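PDB 4RY1: periplasmic solute binding protein from Pectobacterium atrosepticum, which probably binds a sugar or related solute in the periplasm and delivers it to an ABC-type importer. Local coordinates for residues N24-Q27 / K28-T32; R229-V232 / Y233-R236. All coordinates share one frame; numbering follows the deposited sequence.

Both contacts are local, each knitting one short continuous run of chain where a helix ends or is about to begin. Following the chain from the N terminus, contact 1 comes first: residues 24-32 finish helix 13-29 and make the turn toward strand 33-40, within the unit of strand 3-10, helix 13-29 and strand 33-40. Some two hundred residues later, contact 2 draws in the loop that follows helix 221-225, with residue 236 already opening helix 236-239. The two follow in series, neither nested nor crossing. Their centres lie 39 Å apart and they do not touch, so each illustrates independently how a polar side chain can bond locally around a helix boundary.

Contact 1 of 2, residues N24-Q27 / K28-T32; sequences NAFQ and KANPT
Phe26 and Asn30 form the tight part of this helix end. The aromatic ring swings beside its own carbonyl, with CG anti to the backbone N (chi1 175°), and the ND2 end of the Asn30 amide lies over one of its faces, toward the rim: Asn30 ND2 comes within 3.4 Å of Phe26 CE1, with the two planes 27° apart. Asn30 ND2 also donates to Phe26 O at 3.0 Å, the acceptor lying in the amide plane, which holds the amide against the ring. Phe26 O thus receives a side-chain N-H where the backbone bonding weakens. Helical bonds run normally from Lys28 N to Asn24 O (3.0 Å) and from Ala29 N to Ala25 O (3.1 Å), but Asn30 has left helical torsions, and its N makes only weak, bent bonds to Phe26 O and Gln27 O. Pro31, with no N-H to offer, adds a CA-H...O contact from its CA to Gln27 O (3.3 Å). The loose side belongs to Asn24 and Lys28, both exposed; the lysine chain leads away from residues 24-27. Around this terminus, Phe26 packs on Leu305 of helix 299-310 and on Ile33 and Val35 of strand 33-40, while Ala25 and Ala29 touch Phe308 and Asn30 touches Met304. Gln27 OE1 accepts from Val35 N, tying the helix to the next strand of the beta-alpha-beta unit.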
loop_
_atom_site.group_PDB
_atom_site.type_symbol
_atom_site.label_atom_id
_atom_site.label_comp_id
_atom_site.label_asym_id
_atom_site.label_seq_id
_atom_site.Cartn_x
_atom_site.Cartn_y
_atom_site.Cartn_z
ATOM N N ASN A 24 0.454 24.609 -10.417
ATOM C CA ASN A 24 0.824 25.983 -10.726
ATOM C C ASN A 24 1.955 26.062 -11.764
ATOM O O ASN A 24 1.943 26.944 -12.652
ATOM C CB ASN A 24 1.188 26.776 -9.458
ATOM C CG ASN A 24 -0.043 27.141 -8.653
ATOM O OD1 ASN A 24 -1.071 27.542 -9.209
ATOM N ND2 ASN A 24 0.047 27.008 -7.341
ATOM N N ALA A 25 2.944 25.179 -11.634
ATOM C CA ALA A 25 4.035 25.130 -12.612
ATOM C C ALA A 25 3.489 24.713 -13.982
ATOM O O ALA A 25 3.893 25.255 -15.012
ATOM C CB ALA A 25 5.137 24.196 -12.114
ATOM N N PHE A 26 2.560 23.764 -13.993
ATOM C CA PHE A 26 1.927 23.363 -15.252
ATOM C C PHE A 26 1.213 24.524 -15.922
ATOM O O PHE A 26 1.330 24.706 -17.139
ATOM C CB PHE A 26 0.946 22.212 -14.998
ATOM C CG PHE A 26 0.162 21.803 -16.212
ATOM C CD1 PHE A 26 0.718 21.009 -17.196
ATOM C CD2 PHE A 26 -1.150 22.228 -16.382
ATOM C CE1 PHE A 26 -0.023 20.624 -18.314
ATOM C CE2 PHE A 26 -1.860 21.877 -17.510
ATOM C CZ PHE A 26 -1.304 21.059 -18.465
ATOM N N GLN A 27 0.485 25.296 -15.124
ATOM C CA GLN A 27 -0.254 26.453 -15.645
ATOM C C GLN A 27 0.669 27.537 -16.202
ATOM O O GLN A 27 0.363 28.166 -17.205
ATOM C CB GLN A 27 -1.236 26.970 -14.591
ATOM C CG GLN A 27 -2.413 25.994 -14.423
ATOM C CD GLN A 27 -3.528 26.476 -13.534
ATOM O OE1 GLN A 27 -4.679 26.541 -13.952
ATOM N NE2 GLN A 27 -3.208 26.815 -12.334
ATOM N N LYS A 28 1.800 27.738 -15.555
ATOM C CA LYS A 28 2.812 28.672 -16.065
ATOM C C LYS A 28 3.310 28.253 -17.446
ATOM O O LYS A 28 3.465 29.085 -18.341
ATOM C CB LYS A 28 3.988 28.757 -15.082
ATOM C CG LYS A 28 5.074 29.736 -15.429
ATOM C CD LYS A 28 6.020 29.921 -14.252
ATOM C CE LYS A 28 7.154 30.878 -14.587
ATOM N NZ LYS A 28 7.918 30.468 -15.800
ATOM N N ALA A 29 3.511 26.954 -17.612
ATOM C CA ALA A 29 4.039 26.379 -18.862
ATOM C C ALA A 29 2.943 26.285 -19.924
ATOM O O ALA A 29 3.241 26.203 -21.102
ATOM C CB ALA A 29 4.639 24.995 -18.625
ATOM N N ASN A 30 1.682 26.252 -19.482
ATOM C CA ASN A 30 0.511 26.033 -20.360
ATOM C C ASN A 30 -0.584 27.014 -19.991
ATOM O O ASN A 30 -1.592 26.632 -19.404
ATOM C CB ASN A 30 -0.004 24.603 -20.201
ATOM C CG ASN A 30 1.005 23.589 -20.620
ATOM O OD1 ASN A 30 1.089 23.251 -21.798
ATOM N ND2 ASN A 30 1.800 23.105 -19.674
ATOM N N PRO A 31 -0.394 28.286 -20.339
ATOM C CA PRO A 31 -1.218 29.389 -19.827
ATOM C C PRO A 31 -2.656 29.438 -20.358
ATOM O O PRO A 31 -3.451 30.274 -19.910
ATOM C CB PRO A 31 -0.409 30.637 -20.224
ATOM C CG PRO A 31 0.482 30.199 -21.308
ATOM C CD PRO A 31 0.794 28.772 -21.052
ATOM N N THR A 32 -2.999 28.561 -21.295
ATOM C CA THR A 32 -4.389 28.514 -21.795
ATOM C C THR A 32 -5.212 27.379 -21.195
ATOM O O THR A 32 -6.398 27.213 -21.529
ATOM C CB THR A 32 -4.464 28.423 -23.317
ATOM O OG1 THR A 32 -3.891 27.191 -23.765
ATOM C CG2 THR A 32 -3.754 29.602 -23.942
#

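Contact 2 of 2, residues R229-V232 / Y233-R236; sequences RTNV and YEIR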
loop_
_atom_site.group_PDB
_atom_site.type_symbol
_atom_site.label_atom_id
_atom_site.label_comp_id
_atom_site.label_asym_id
_atom_site.label_seq_id
_atom_site.Cartn_x
_atom_site.Cartn_y
_atom_site.Cartn_z
ATOM N N ARG A 229 -11.136 5.028 17.034
ATOM C CA ARG A 229 -10.991 5.268 15.579
ATOM C C ARG A 229 -9.767 6.114 15.213
ATOM O O ARG A 229 -9.556 6.458 14.046
ATOM C CB ARG A 229 -12.259 5.934 15.002
ATOM C CG ARG A 229 -13.366 4.995 14.500
ATOM C CD ARG A 229 -12.816 3.664 13.992
ATOM N NE ARG A 229 -13.528 3.020 12.886
ATOM C CZ ARG A 229 -13.137 3.031 11.607
ATOM N NH1 ARG A 229 -12.052 3.698 11.211
ATOM N NH2 ARG A 229 -13.849 2.376 10.700
ATOM N N THR A 230 -8.971 6.437 16.223
ATOM C CA THR A 230 -7.760 7.227 16.049
ATOM C C THR A 230 -6.769 6.558 15.092
ATOM O O THR A 230 -6.509 5.364 15.192
ATOM C CB THR A 230 -7.074 7.470 17.400
ATOM O OG1 THR A 230 -8.029 8.017 18.316
ATOM C CG2 THR A 230 -5.886 8.442 17.276
ATOM N N ASN A 231 -6.207 7.352 14.187
ATOM C CA ASN A 231 -5.172 6.884 13.285
ATOM C C ASN A 231 -4.035 6.292 14.109
ATOM O O ASN A 231 -3.544 6.895 15.057
ATOM C CB ASN A 231 -4.625 8.037 12.444
ATOM C CG ASN A 231 -5.602 8.525 11.388
ATOM O OD1 ASN A 231 -6.354 7.743 10.794
ATOM N ND2 ASN A 231 -5.596 9.830 11.148
ATOM N N VAL A 232 -3.590 5.103 13.746
ATOM C CA VAL A 232 -2.507 4.474 14.519
ATOM C C VAL A 232 -1.219 5.303 14.457
ATOM O O VAL A 232 -0.469 5.352 15.426
ATOM C CB VAL A 232 -2.295 3.016 14.086
ATOM C CG1 VAL A 232 -1.057 2.409 14.731
ATOM C CG2 VAL A 232 -3.493 2.202 14.532
ATOM N N TYR A 233 -1.016 6.009 13.343
ATOM C CA TYR A 233 0.152 6.890 13.223
ATOM C C TYR A 233 0.054 8.129 14.131
ATOM O O TYR A 233 0.971 8.938 14.200
ATOM C CB TYR A 233 0.435 7.269 11.767
ATOM C CG TYR A 233 -0.711 7.820 10.950
ATOM C CD1 TYR A 233 -1.000 9.183 10.924
ATOM C CD2 TYR A 233 -1.455 6.978 10.125
ATOM C CE1 TYR A 233 -2.028 9.670 10.133
ATOM C CE2 TYR A 233 -2.468 7.456 9.332
ATOM C CZ TYR A 233 -2.752 8.803 9.337
ATOM O OH TYR A 233 -3.774 9.278 8.547
ATOM N N GLU A 234 -1.053 8.247 14.854
ATOM C CA GLU A 234 -1.267 9.313 15.866
ATOM C C GLU A 234 -1.403 8.798 17.306
ATOM O O GLU A 234 -1.552 9.615 18.225
ATOM C CB GLU A 234 -2.522 10.153 15.529
ATOM C CG GLU A 234 -2.407 10.962 14.248
ATOM C CD GLU A 234 -3.743 11.447 13.708
ATOM O OE1 GLU A 234 -4.698 11.570 14.490
ATOM O OE2 GLU A 234 -3.838 11.699 12.480
ATOM N N ILE A 235 -1.371 7.483 17.538
ATOM C CA ILE A 235 -1.531 7.002 18.924
ATOM C C ILE A 235 -0.205 7.021 19.678
ATOM O O ILE A 235 0.872 6.853 19.095
ATOM C CB ILE A 235 -2.233 5.627 19.078
ATOM C CG1 ILE A 235 -1.334 4.479 18.598
ATOM C CG2 ILE A 235 -3.590 5.634 18.375
ATOM C CD1 ILE A 235 -1.930 3.092 18.766
ATOM N N ARG A 236 -0.304 7.192 20.984
ATOM C CA ARG A 236 0.874 7.394 21.812
ATOM C C ARG A 236 1.837 6.214 21.735
ATOM O O ARG A 236 3.042 6.431 21.688
ATOM C CB ARG A 236 0.485 7.658 23.275
HETATM O O HOH W 1 -7.168 10.080 14.047
#
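The Tyr233 ring carries Asn231 on one face: Asn231 CB sits over the ring centre in a CH-pi contact, 3.7 Å from the centroid, and the amide beyond it lies nearly parallel to the ring, the planes 16° apart. Tyr256 meets this ring edge-to-face. With chi1 at 51°, Tyr233 CG stands between its backbone N and carbonyl carbon, a rotation that folds the ring back over Asn231. The asparagine amide is also gripped along its own plane, where Asn231 ND2 donates almost straight (174°) to Glu234 OE2 at 2.9 Å. It meets that oxygen from above the carboxylate, whose plane stands almost perpendicular to the amide. A water bridges Glu234 OE1 to Asn231 N, so one carboxylate oxygen bonds Asn231 directly and the other through the water. In the backbone, Glu234 N bonds to Asn231 O (2.8 Å) and Ile235 N to Val232 O (3.1 Å). Ile235 packs through CG2 on Thr230 CG2 (3.8 Å) and through CD1 on Val232 CG1 (4.2 Å). Tyr233 O accepts from Asn259 ND2, fastening the turn to a neighbouring loop. Successive i to i+3 bonds of this kind define a short 3-10 turn, which here leads into Ile235 at the N-cap of helix 236-239.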